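Local coordinates for protein endonuclease III (Geobacillus stearothermophilus, PDB 1ORN) that probably excises damaged bases from DNA as a glycosylase of base excision repair, carrying a [4Fe-4S] cluster and forming a covalent intermediate with its substrate, at residues 131-140 with 174-182. Numbering follows the deposited sequence.
Sequences SVAFGVPAIA and KEEWSITHH
Trp177 and Ile139 illustrate how an indole at the start of a helix can be packed by a neighbouring loop on one face and at its edge, and by its own preceding turn on the other face. The isoleucine side chain crosses the indole at about a right angle, and its CD1 lies over one face, 4.1 Å from the centroid of the five-membered ring in a CH-pi contact. CA of Lys174 covers the opposite face, while the Pro137–Ala138 peptide meets the rim: Pro137 O and Ala138 N lie in the ring plane, near CE3. With CG anti to the carbonyl carbon (chi1 -73°), the indole lies back over the turn that precedes its helix, where NE1 hydrogen-bonds to Ile172 O. Pro137 also packs obliquely against the aliphatic part of Lys174, CG to CG at a tight 3.5 Å. A hydrogen bond of 2.7 Å joins Ser131 OG and Ser178 OG, linking helix 123-134 to helix 177-191. The His181 imidazole lies against Ala140, whose N sits over one ring face and whose CB is 3.4 Å from CE1. With a leucine here the flat ring is gone, and Ala140 N and CB would probably be left without the surface that packs on them. Next to His181, Val132 CG2 meets the edge of the His182 ring, 3.9 Å from NE2. Ala138 O is buried without a polar partner. Such mixed helix-helix and loop-helix packing joins helix 123-134 and its following loop to the start of helix 177-191 and the preceding turn, within the all-helical HhH-GPD superfamily fold.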
ATOM      1  N   SER C 131      -4.756  -9.053  -0.504  1.00 27.23           N
ATOM      2  CA  SER C 131      -4.670  -9.157   0.945  1.00 30.11           C
ATOM      3  C   SER C 131      -5.901  -8.619   1.655  1.00 31.17           C
ATOM      4  O   SER C 131      -6.514  -9.310   2.472  1.00 30.46           O
ATOM      5  CB  SER C 131      -3.439  -8.401   1.445  1.00 31.38           C
ATOM      6  OG  SER C 131      -3.393  -8.396   2.862  1.00 39.21           O
ATOM      7  N   VAL C 132      -6.258  -7.381   1.342  1.00 30.49           N
ATOM      8  CA  VAL C 132      -7.396  -6.742   1.985  1.00 32.55           C
ATOM      9  C   VAL C 132      -8.744  -7.275   1.512  1.00 32.37           C
ATOM     10  O   VAL C 132      -9.616  -7.582   2.327  1.00 33.48           O
ATOM     11  CB  VAL C 132      -7.295  -5.218   1.790  1.00 32.59           C
ATOM     12  CG1 VAL C 132      -8.448  -4.529   2.518  1.00 35.80           C
ATOM     13  CG2 VAL C 132      -5.985  -4.822   2.444  1.00 35.06           C
ATOM     14  N   ALA C 133      -8.919  -7.393   0.202  1.00 31.34           N
ATOM     15  CA  ALA C 133     -10.179  -7.879  -0.351  1.00 32.10           C
ATOM     16  C   ALA C 133     -10.424  -9.384  -0.268  1.00 33.00           C
ATOM     17  O   ALA C 133     -11.543  -9.818   0.028  1.00 34.00           O
ATOM     18  CB  ALA C 133     -10.306  -7.438  -1.801  1.00 30.92           C
ATOM     19  N   PHE C 134      -9.391 -10.181  -0.519  1.00 32.43           N
ATOM     20  CA  PHE C 134      -9.564 -11.629  -0.541  1.00 35.35           C
ATOM     21  C   PHE C 134      -8.836 -12.430   0.524  1.00 36.16           C
ATOM     22  O   PHE C 134      -8.782 -13.656   0.451  1.00 37.88           O
ATOM     23  CB  PHE C 134      -9.187 -12.144  -1.934  1.00 32.63           C
ATOM     24  CG  PHE C 134      -9.844 -11.385  -3.046  1.00 33.18           C
ATOM     25  CD1 PHE C 134     -11.231 -11.340  -3.152  1.00 32.97           C
ATOM     26  CD2 PHE C 134      -9.081 -10.691  -3.980  1.00 33.45           C
ATOM     27  CE1 PHE C 134     -11.852 -10.613  -4.172  1.00 31.59           C
ATOM     28  CE2 PHE C 134      -9.693  -9.964  -5.001  1.00 33.18           C
ATOM     29  CZ  PHE C 134     -11.081  -9.923  -5.098  1.00 32.15           C
ATOM     30  N   GLY C 135      -8.276 -11.734   1.507  1.00 37.09           N
ATOM     31  CA  GLY C 135      -7.574 -12.401   2.587  1.00 37.70           C
ATOM     32  C   GLY C 135      -6.364 -13.227   2.207  1.00 38.90           C
ATOM     33  O   GLY C 135      -5.922 -14.068   2.988  1.00 40.57           O
ATOM     34  N   VAL C 136      -5.820 -13.000   1.015  1.00 36.41           N
ATOM     35  CA  VAL C 136      -4.648 -13.748   0.578  1.00 35.27           C
ATOM     36  C   VAL C 136      -3.411 -13.129   1.209  1.00 34.90           C
ATOM     37  O   VAL C 136      -3.182 -11.927   1.086  1.00 34.33           O
ATOM     38  CB  VAL C 136      -4.472 -13.704  -0.960  1.00 34.74           C
ATOM     39  CG1 VAL C 136      -3.229 -14.493  -1.359  1.00 35.03           C
ATOM     40  CG2 VAL C 136      -5.694 -14.286  -1.648  1.00 33.53           C
ATOM     41  N   PRO C 137      -2.598 -13.938   1.901  1.00 34.75           N
ATOM     42  CA  PRO C 137      -1.399 -13.372   2.519  1.00 34.17           C
ATOM     43  C   PRO C 137      -0.456 -12.748   1.491  1.00 33.80           C
ATOM     44  O   PRO C 137      -0.138 -13.347   0.463  1.00 32.72           O
ATOM     45  CB  PRO C 137      -0.781 -14.569   3.242  1.00 37.47           C
ATOM     46  CG  PRO C 137      -1.266 -15.741   2.447  1.00 39.47           C
ATOM     47  CD  PRO C 137      -2.696 -15.383   2.162  1.00 36.60           C
ATOM     48  N   ALA C 138      -0.031 -11.524   1.773  1.00 32.74           N
ATOM     49  CA  ALA C 138       0.885 -10.811   0.894  1.00 32.11           C
ATOM     50  C   ALA C 138       1.411  -9.608   1.648  1.00 32.58           C
ATOM     51  O   ALA C 138       0.774  -9.126   2.587  1.00 30.18           O
ATOM     52  CB  ALA C 138       0.163 -10.358  -0.374  1.00 32.82           C
ATOM     53  N   ILE C 139       2.585  -9.142   1.246  1.00 30.13           N
ATOM     54  CA  ILE C 139       3.195  -7.976   1.861  1.00 32.18           C
ATOM     55  C   ILE C 139       3.398  -6.931   0.772  1.00 31.29           C
ATOM     56  O   ILE C 139       4.242  -7.094  -0.109  1.00 32.86           O
ATOM     57  CB  ILE C 139       4.559  -8.314   2.486  1.00 32.66           C
ATOM     58  CG1 ILE C 139       4.384  -9.404   3.547  1.00 32.49           C
ATOM     59  CG2 ILE C 139       5.180  -7.060   3.093  1.00 34.74           C
ATOM     60  CD1 ILE C 139       5.681  -9.850   4.183  1.00 36.03           C
ATOM     61  N   ALA C 140       2.604  -5.870   0.829  1.00 29.17           N
ATOM     62  CA  ALA C 140       2.697  -4.794  -0.143  1.00 29.46           C
ATOM     63  C   ALA C 140       3.774  -3.829   0.333  1.00 29.83           C
ATOM     64  O   ALA C 140       3.687  -3.293   1.439  1.00 32.64           O
ATOM     65  CB  ALA C 140       1.362  -4.078  -0.251  1.00 29.81           C
ATOM     66  N   LYS C 174       3.577 -16.758   7.111  1.00 47.09           N
ATOM     67  CA  LYS C 174       2.582 -16.391   6.111  1.00 47.55           C
ATOM     68  C   LYS C 174       1.263 -15.932   6.734  1.00 47.34           C
ATOM     69  O   LYS C 174       0.609 -15.018   6.227  1.00 46.52           O
ATOM     70  CB  LYS C 174       2.356 -17.583   5.177  1.00 48.96           C
ATOM     71  CG  LYS C 174       1.236 -17.419   4.166  1.00 50.81           C
ATOM     72  CD  LYS C 174       1.384 -18.414   3.015  1.00 53.01           C
ATOM     73  CE  LYS C 174       1.605 -19.843   3.503  1.00 54.11           C
ATOM     74  NZ  LYS C 174       0.466 -20.365   4.305  1.00 55.83           N
ATOM     75  N   GLU C 175       0.884 -16.555   7.844  1.00 46.70           N
ATOM     76  CA  GLU C 175      -0.357 -16.215   8.529  1.00 46.23           C
ATOM     77  C   GLU C 175      -0.360 -14.798   9.096  1.00 44.56           C
ATOM     78  O   GLU C 175      -1.424 -14.236   9.365  1.00 43.03           O
ATOM     79  CB  GLU C 175      -0.622 -17.207   9.666  1.00 49.49           C
ATOM     80  CG  GLU C 175      -0.694 -18.669   9.235  1.00 54.55           C
ATOM     81  CD  GLU C 175       0.629 -19.196   8.705  1.00 56.80           C
ATOM     82  OE1 GLU C 175       1.655 -19.057   9.407  1.00 58.06           O
ATOM     83  OE2 GLU C 175       0.642 -19.756   7.587  1.00 59.45           O
ATOM     84  N   GLU C 176       0.826 -14.221   9.273  1.00 42.92           N
ATOM     85  CA  GLU C 176       0.938 -12.877   9.832  1.00 41.55           C
ATOM     86  C   GLU C 176       1.367 -11.808   8.830  1.00 38.72           C
ATOM     87  O   GLU C 176       1.578 -10.658   9.209  1.00 37.27           O
ATOM     88  CB  GLU C 176       1.939 -12.868  10.987  1.00 45.33           C
ATOM     89  CG  GLU C 176       1.732 -13.944  12.033  1.00 49.97           C
ATOM     90  CD  GLU C 176       2.786 -13.877  13.125  1.00 53.22           C
ATOM     91  OE1 GLU C 176       2.846 -14.806  13.962  1.00 55.85           O
ATOM     92  OE2 GLU C 176       3.554 -12.889  13.147  1.00 55.19           O
ATOM     93  N   TRP C 177       1.510 -12.177   7.561  1.00 37.51           N
ATOM     94  CA  TRP C 177       1.937 -11.216   6.547  1.00 35.52           C
ATOM     95  C   TRP C 177       1.075  -9.973   6.437  1.00 34.48           C
ATOM     96  O   TRP C 177       1.582  -8.857   6.491  1.00 33.30           O
ATOM     97  CB  TRP C 177       1.996 -11.877   5.176  1.00 36.35           C
ATOM     98  CG  TRP C 177       3.142 -12.803   5.004  1.00 36.46           C
ATOM     99  CD1 TRP C 177       4.111 -13.092   5.919  1.00 37.13           C
ATOM    100  CD2 TRP C 177       3.443 -13.574   3.838  1.00 37.07           C
ATOM    101  NE1 TRP C 177       4.999 -14.000   5.397  1.00 38.47           N
ATOM    102  CE2 TRP C 177       4.613 -14.313   4.119  1.00 37.39           C
ATOM    103  CE3 TRP C 177       2.838 -13.714   2.581  1.00 36.79           C
ATOM    104  CZ2 TRP C 177       5.190 -15.183   3.192  1.00 37.22           C
ATOM    105  CZ3 TRP C 177       3.413 -14.581   1.655  1.00 36.86           C
ATOM    106  CH2 TRP C 177       4.579 -15.304   1.969  1.00 36.54           C
ATOM    107  N   SER C 178      -0.227 -10.167   6.269  1.00 35.60           N
ATOM    108  CA  SER C 178      -1.137  -9.038   6.118  1.00 36.62           C
ATOM    109  C   SER C 178      -1.147  -8.039   7.272  1.00 36.58           C
ATOM    110  O   SER C 178      -1.045  -6.834   7.046  1.00 35.73           O
ATOM    111  CB  SER C 178      -2.553  -9.548   5.848  1.00 37.73           C
ATOM    112  OG  SER C 178      -2.586 -10.288   4.638  1.00 39.08           O
ATOM    113  N   ILE C 179      -1.260  -8.519   8.506  1.00 36.35           N
ATOM    114  CA  ILE C 179      -1.294  -7.595   9.634  1.00 37.39           C
ATOM    115  C   ILE C 179       0.058  -6.929   9.899  1.00 36.71           C
ATOM    116  O   ILE C 179       0.113  -5.774  10.321  1.00 36.32           O
ATOM    117  CB  ILE C 179      -1.781  -8.293  10.929  1.00 38.53           C
ATOM    118  CG1 ILE C 179      -2.031  -7.245  12.013  1.00 40.63           C
ATOM    119  CG2 ILE C 179      -0.743  -9.293  11.416  1.00 40.44           C
ATOM    120  CD1 ILE C 179      -3.052  -6.200  11.624  1.00 40.48           C
ATOM    121  N   THR C 180       1.149  -7.645   9.648  1.00 38.02           N
ATOM    122  CA  THR C 180       2.470  -7.064   9.868  1.00 39.45           C
ATOM    123  C   THR C 180       2.674  -5.915   8.890  1.00 38.45           C
ATOM    124  O   THR C 180       3.256  -4.883   9.236  1.00 38.07           O
ATOM    125  CB  THR C 180       3.585  -8.105   9.680  1.00 41.57           C
ATOM    126  OG1 THR C 180       3.382  -9.185  10.598  1.00 43.62           O
ATOM    127  CG2 THR C 180       4.947  -7.474   9.948  1.00 42.28           C
ATOM    128  N   HIS C 181       2.184  -6.102   7.668  1.00 38.84           N
ATOM    129  CA  HIS C 181       2.267  -5.084   6.626  1.00 37.51           C
ATOM    130  C   HIS C 181       1.586  -3.800   7.119  1.00 35.14           C
ATOM    131  O   HIS C 181       2.156  -2.709   7.056  1.00 32.41           O
ATOM    132  CB  HIS C 181       1.582  -5.611   5.353  1.00 41.33           C
ATOM    133  CG  HIS C 181       1.126  -4.540   4.411  1.00 44.33           C
ATOM    134  ND1 HIS C 181       1.998  -3.785   3.657  1.00 45.49           N
ATOM    135  CD2 HIS C 181      -0.116  -4.090   4.112  1.00 46.28           C
ATOM    136  CE1 HIS C 181       1.313  -2.918   2.934  1.00 47.16           C
ATOM    137  NE2 HIS C 181       0.028  -3.080   3.191  1.00 47.94           N
ATOM    138  N   HIS C 182       0.363  -3.940   7.620  1.00 33.22           N
ATOM    139  CA  HIS C 182      -0.377  -2.788   8.121  1.00 32.75           C
ATOM    140  C   HIS C 182       0.314  -2.142   9.320  1.00 30.18           C
ATOM    141  O   HIS C 182       0.348  -0.917   9.433  1.00 30.65           O
ATOM    142  CB  HIS C 182      -1.806  -3.207   8.471  1.00 34.22           C
ATOM    143  CG  HIS C 182      -2.649  -3.499   7.268  1.00 37.39           C
ATOM    144  ND1 HIS C 182      -3.322  -4.688   7.096  1.00 39.67           N
ATOM    145  CD2 HIS C 182      -2.909  -2.756   6.165  1.00 37.38           C
ATOM    146  CE1 HIS C 182      -3.961  -4.667   5.939  1.00 39.22           C
ATOM    147  NE2 HIS C 182      -3.726  -3.506   5.355  1.00 40.68           N
TER